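Local structure of dihydroorotate dehydrogenase (Schistosoma mansoni, 6UY4) at residues R210-K215 with R219-K224; R316-L321 with I326-V331. The protein probably catalyses the quinone-dependent oxidation of (S)-dihydroorotate to orotate, using an FMN cofactor, in de novo pyrimidine biosynthesis. All coordinates share one frame; numbering follows the deposited sequence.

Contact 1 (R210-K215 with R219-K224); sequences RSLQTK and RDLLSK
Lys215 and Arg219 both swing their CG anti to the backbone N, chi1 -174° in the lysine, which sets the two chains side by side and pointing the same way. From there they differ: the lysine stays extended to its end, whereas the arginine bends at chi3 (-56°), and this bend brings the NH2 end of its guanidinium alongside the far end of the lysine. As a result Lys215 CE approaches Arg219 NH2 at 3.6 Å, obliquely to the guanidinium plane. The charged ends are close, Lys215 NZ lying 4.3 Å from Arg219 NH2. Acidic groups nearby probably offset this, since Glu256 faces the lysine and Glu216 and Asp260 the arginine, all as long, weak ion pairs.

At the backbone, the segments are joined by the first-turn helical bond, Arg219 N to Lys215 O at 3.1 Å with an N-H...O angle of 159°. It is the sole hydrogen bond between the segments.

The second touching pair is apolar. Leu212 and Leu221 direct their CB atoms at the opposing segment and meet through methyl groups, Leu212 CD1 being 4.3 Å from Leu221 CD2. Both leucines also rest on Thr180 of helix 179-190, so loop, helix 215-230 and helix 179-190 meet at this pair, with Leu221 buried.

Within 219-224, Asp220 OD1 and Lys224 NZ form an i to i+4 salt bridge at 3.4 Å. Upstream, a type I beta turn from Arg210 to Gln213 bends the chain towards Thr214, which occupies the N-cap position without a side-chain capping bond. The contact therefore marks where the connection leaving strand 196-200 enters helix 215-230 and folds against its first turns, this helix being one of the outer helices of the TIM-barrel fold.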
# COMPACT_ATOMS: atom_id res chain seq x y z
N ARG A 210 11.63 -12.68 8.67
CA ARG A 210 10.70 -13.33 9.57
C ARG A 210 11.28 -13.52 10.97
O ARG A 210 10.74 -14.30 11.76
CB ARG A 210 10.25 -14.68 9.00
N SER A 211 12.38 -12.84 11.28
CA SER A 211 12.91 -12.84 12.63
C SER A 211 12.02 -12.08 13.60
O SER A 211 12.18 -12.23 14.82
CB SER A 211 14.32 -12.24 12.65
OG SER A 211 14.86 -12.25 13.96
N LEU A 212 11.08 -11.28 13.09
CA LEU A 212 10.13 -10.53 13.91
C LEU A 212 8.74 -11.15 13.87
O LEU A 212 7.74 -10.45 14.09
CB LEU A 212 10.08 -9.07 13.46
CG LEU A 212 11.42 -8.37 13.23
CD1 LEU A 212 11.21 -6.98 12.65
CD2 LEU A 212 12.22 -8.30 14.52
N GLN A 213 8.65 -12.45 13.60
CA GLN A 213 7.37 -13.13 13.40
C GLN A 213 6.79 -13.69 14.70
O GLN A 213 5.88 -14.52 14.64
CB GLN A 213 7.53 -14.25 12.37
N THR A 214 7.29 -13.26 15.85
CA THR A 214 6.73 -13.67 17.13
C THR A 214 6.10 -12.48 17.83
O THR A 214 6.35 -11.32 17.48
CB THR A 214 7.80 -14.31 18.03
OG1 THR A 214 7.18 -14.79 19.23
CG2 THR A 214 8.86 -13.30 18.39
N LYS A 215 5.27 -12.78 18.83
CA LYS A 215 4.50 -11.74 19.51
C LYS A 215 5.41 -10.76 20.24
O LYS A 215 5.15 -9.56 20.26
CB LYS A 215 3.51 -12.38 20.47
CG LYS A 215 2.55 -11.41 21.14
CD LYS A 215 1.60 -12.16 22.06
CE LYS A 215 0.62 -11.21 22.74
NZ LYS A 215 -0.25 -11.94 23.71
N ARG A 219 6.09 -6.68 19.84
CA ARG A 219 5.97 -5.75 20.96
C ARG A 219 7.25 -4.96 21.16
O ARG A 219 7.22 -3.77 21.47
CB ARG A 219 5.60 -6.52 22.23
CG ARG A 219 5.22 -5.63 23.40
CD ARG A 219 5.11 -6.43 24.70
NE ARG A 219 4.18 -7.55 24.58
CZ ARG A 219 2.88 -7.48 24.86
NH1 ARG A 219 2.34 -6.33 25.27
NH2 ARG A 219 2.11 -8.55 24.73
N ASP A 220 8.40 -5.62 21.00
CA ASP A 220 9.68 -4.92 21.08
C ASP A 220 9.81 -3.89 19.97
O ASP A 220 10.27 -2.76 20.21
CB ASP A 220 10.83 -5.93 21.02
CG ASP A 220 12.14 -5.28 20.62
OD1 ASP A 220 12.78 -4.65 21.48
OD2 ASP A 220 12.52 -5.41 19.43
N LEU A 221 9.41 -4.26 18.75
CA LEU A 221 9.49 -3.32 17.63
C LEU A 221 8.62 -2.10 17.88
O LEU A 221 9.07 -0.96 17.72
CB LEU A 221 9.08 -4.03 16.34
CG LEU A 221 8.88 -3.15 15.10
CD1 LEU A 221 10.17 -2.45 14.71
CD2 LEU A 221 8.36 -3.98 13.94
N LEU A 222 7.36 -2.32 18.27
CA LEU A 222 6.46 -1.20 18.50
C LEU A 222 6.92 -0.33 19.67
O LEU A 222 6.70 0.88 19.66
CB LEU A 222 5.03 -1.70 18.75
CG LEU A 222 4.36 -2.39 17.56
CD1 LEU A 222 2.90 -2.71 17.89
CD2 LEU A 222 4.46 -1.53 16.31
N SER A 223 7.55 -0.93 20.67
CA SER A 223 8.03 -0.16 21.81
C SER A 223 9.12 0.82 21.38
O SER A 223 9.07 2.01 21.71
CB SER A 223 8.54 -1.09 22.91
OG SER A 223 8.92 -0.37 24.06
N LYS A 224 10.12 0.33 20.65
CA LYS A 224 11.19 1.20 20.18
C LYS A 224 10.68 2.22 19.17
O LYS A 224 11.13 3.38 19.17
CB LYS A 224 12.32 0.37 19.58
CG LYS A 224 13.04 -0.53 20.57
CD LYS A 224 14.02 -1.45 19.86
CE LYS A 224 14.81 -2.29 20.85
NZ LYS A 224 15.60 -3.35 20.17

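Contact 2 (R316-L321 with I326-V331); sequences RKVSAL and IPLIGV
Leu328 meets Ser319 and Val318 through its two methyl groups, and the contact between the segments is wholly one of van der Waals packing. The CD1 branch lies against the helix backbone at Ser319, 3.7 Å from both Ser319 CB and Ser319 CA. The CD2 branch reaches the neighbouring side chain, with Leu328 CD2 4.4 Å from Val318 CG1. A single leucine thus straddles two consecutive helical residues. Its CG stands anti to the carbonyl carbon (chi1 -57°), and with chi2 extended at 178° the forked end is carried off the strand to the helix. The closest backbone approach falls at the same place, Ser319 CA to Leu328 CA, 7.6 Å.

Polar interactions do not cross this interface. Ser319 OG does come 4.1 Å from Leu328 CD1, but that is contact with a methyl group. Hydrogen bonding instead serves each element separately. Near the end of helix 305-321, Leu321 N bonds to Lys317 O at 3.0 Å, and the hydroxyl of Thr322 bonds to the carbonyl O of Val318. On the strand side, the backbone of Leu328 bonds to Ser349 and Leu350, while Ile329 bonds to Met268 and Ile270; strand 328-331 is held between two parallel neighbours.

Further apolar packing encloses the buried pair. Val318 also touches Leu251 of helix 248-259, and Leu328 also touches Met268 of strand 267-270. At the far end of the strand segment, Val331 touches the bound FMN. Helix 305-321 leads through a short loop back into strand 328-331, which lies parallel and adjacent to strand 267-270, completing a beta-alpha-beta crossover, its first connection carrying an insertion (274-304), of the kind from which a TIM barrel is built.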
# COMPACT_ATOMS: atom_id res chain seq x y z
N ARG A 316 -12.72 -7.17 8.21
CA ARG A 316 -13.90 -7.31 9.06
C ARG A 316 -13.56 -8.00 10.38
O ARG A 316 -14.19 -7.72 11.40
CB ARG A 316 -14.99 -8.08 8.31
CG ARG A 316 -16.34 -8.09 9.01
CD ARG A 316 -17.42 -8.75 8.15
NE ARG A 316 -17.68 -8.01 6.92
CZ ARG A 316 -17.32 -8.42 5.71
NH1 ARG A 316 -16.69 -9.58 5.56
NH2 ARG A 316 -17.60 -7.68 4.64
N LYS A 317 -12.56 -8.89 10.37
CA LYS A 317 -12.12 -9.51 11.62
C LYS A 317 -11.39 -8.52 12.51
O LYS A 317 -11.70 -8.39 13.70
CB LYS A 317 -11.22 -10.72 11.32
CG LYS A 317 -11.95 -11.93 10.77
CD LYS A 317 -10.99 -13.11 10.60
CE LYS A 317 -11.72 -14.36 10.12
N VAL A 318 -10.41 -7.80 11.95
CA VAL A 318 -9.62 -6.86 12.74
C VAL A 318 -10.50 -5.77 13.32
O VAL A 318 -10.33 -5.37 14.48
CB VAL A 318 -8.48 -6.28 11.88
CG1 VAL A 318 -7.72 -5.21 12.64
CG2 VAL A 318 -7.53 -7.39 11.44
N SER A 319 -11.46 -5.27 12.53
CA SER A 319 -12.36 -4.24 13.03
C SER A 319 -13.16 -4.73 14.23
O SER A 319 -13.52 -3.93 15.10
CB SER A 319 -13.30 -3.77 11.92
OG SER A 319 -14.11 -2.69 12.36
N ALA A 320 -13.44 -6.03 14.29
CA ALA A 320 -14.15 -6.58 15.44
C ALA A 320 -13.22 -6.74 16.65
O ALA A 320 -13.65 -6.54 17.79
CB ALA A 320 -14.78 -7.93 15.08
N LEU A 321 -11.96 -7.10 16.40
CA LEU A 321 -11.02 -7.29 17.51
C LEU A 321 -10.63 -5.96 18.14
O LEU A 321 -10.43 -5.88 19.36
CB LEU A 321 -9.79 -8.04 17.02
CG LEU A 321 -10.04 -9.42 16.41
CD1 LEU A 321 -8.74 -10.06 15.95
CD2 LEU A 321 -10.76 -10.32 17.41
N ILE A 326 -9.28 2.14 16.70
CA ILE A 326 -8.31 2.84 15.86
C ILE A 326 -8.79 2.85 14.41
O ILE A 326 -9.48 1.91 13.98
CB ILE A 326 -6.91 2.21 15.98
CG1 ILE A 326 -6.97 0.72 15.66
CG2 ILE A 326 -6.35 2.44 17.37
CD1 ILE A 326 -5.61 0.03 15.70
N PRO A 327 -8.46 3.87 13.63
CA PRO A 327 -8.86 3.89 12.22
C PRO A 327 -8.21 2.76 11.44
O PRO A 327 -7.11 2.31 11.75
CB PRO A 327 -8.38 5.26 11.72
CG PRO A 327 -8.28 6.09 12.96
CD PRO A 327 -7.86 5.15 14.04
N LEU A 328 -8.91 2.30 10.40
CA LEU A 328 -8.44 1.23 9.54
C LEU A 328 -8.47 1.68 8.09
O LEU A 328 -9.32 2.48 7.69
CB LEU A 328 -9.29 -0.03 9.71
CG LEU A 328 -9.38 -0.60 11.13
CD1 LEU A 328 -10.28 -1.81 11.16
CD2 LEU A 328 -7.99 -0.94 11.65
N ILE A 329 -7.53 1.16 7.31
CA ILE A 329 -7.42 1.45 5.88
C ILE A 329 -7.61 0.14 5.13
O ILE A 329 -6.73 -0.73 5.16
CB ILE A 329 -6.09 2.12 5.53
CG1 ILE A 329 -5.94 3.45 6.26
CG2 ILE A 329 -5.98 2.32 4.03
CD1 ILE A 329 -4.70 4.23 5.88
N GLY A 330 -8.75 -0.00 4.46
CA GLY A 330 -9.01 -1.19 3.68
C GLY A 330 -8.33 -1.17 2.33
O GLY A 330 -8.61 -0.29 1.50
N VAL A 331 -7.44 -2.12 2.09
CA VAL A 331 -6.69 -2.20 0.84
C VAL A 331 -6.79 -3.62 0.30
O VAL A 331 -6.78 -4.58 1.07
CB VAL A 331 -5.21 -1.79 1.03
CG1 VAL A 331 -4.57 -1.47 -0.31
CG2 VAL A 331 -5.09 -0.61 1.98

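Contacts 1 and 2 follow each other along the chain and do not touch: their centres are 20 Å apart and their nearest atoms about 9 Å. Helix 248-259 stands between them, meeting Lys215, Arg219 and Leu222 through Val257 on one side and Val318 through Leu251 on the other. Contact 1 lies in the outer layer of helices and their connections, whereas contact 2 joins that layer to a strand of the parallel barrel. The side chains of Leu221 and Leu328 each lie about 13 Å from the FMN, but contact 2 extends to the cofactor through Val331, at the far end of its strand.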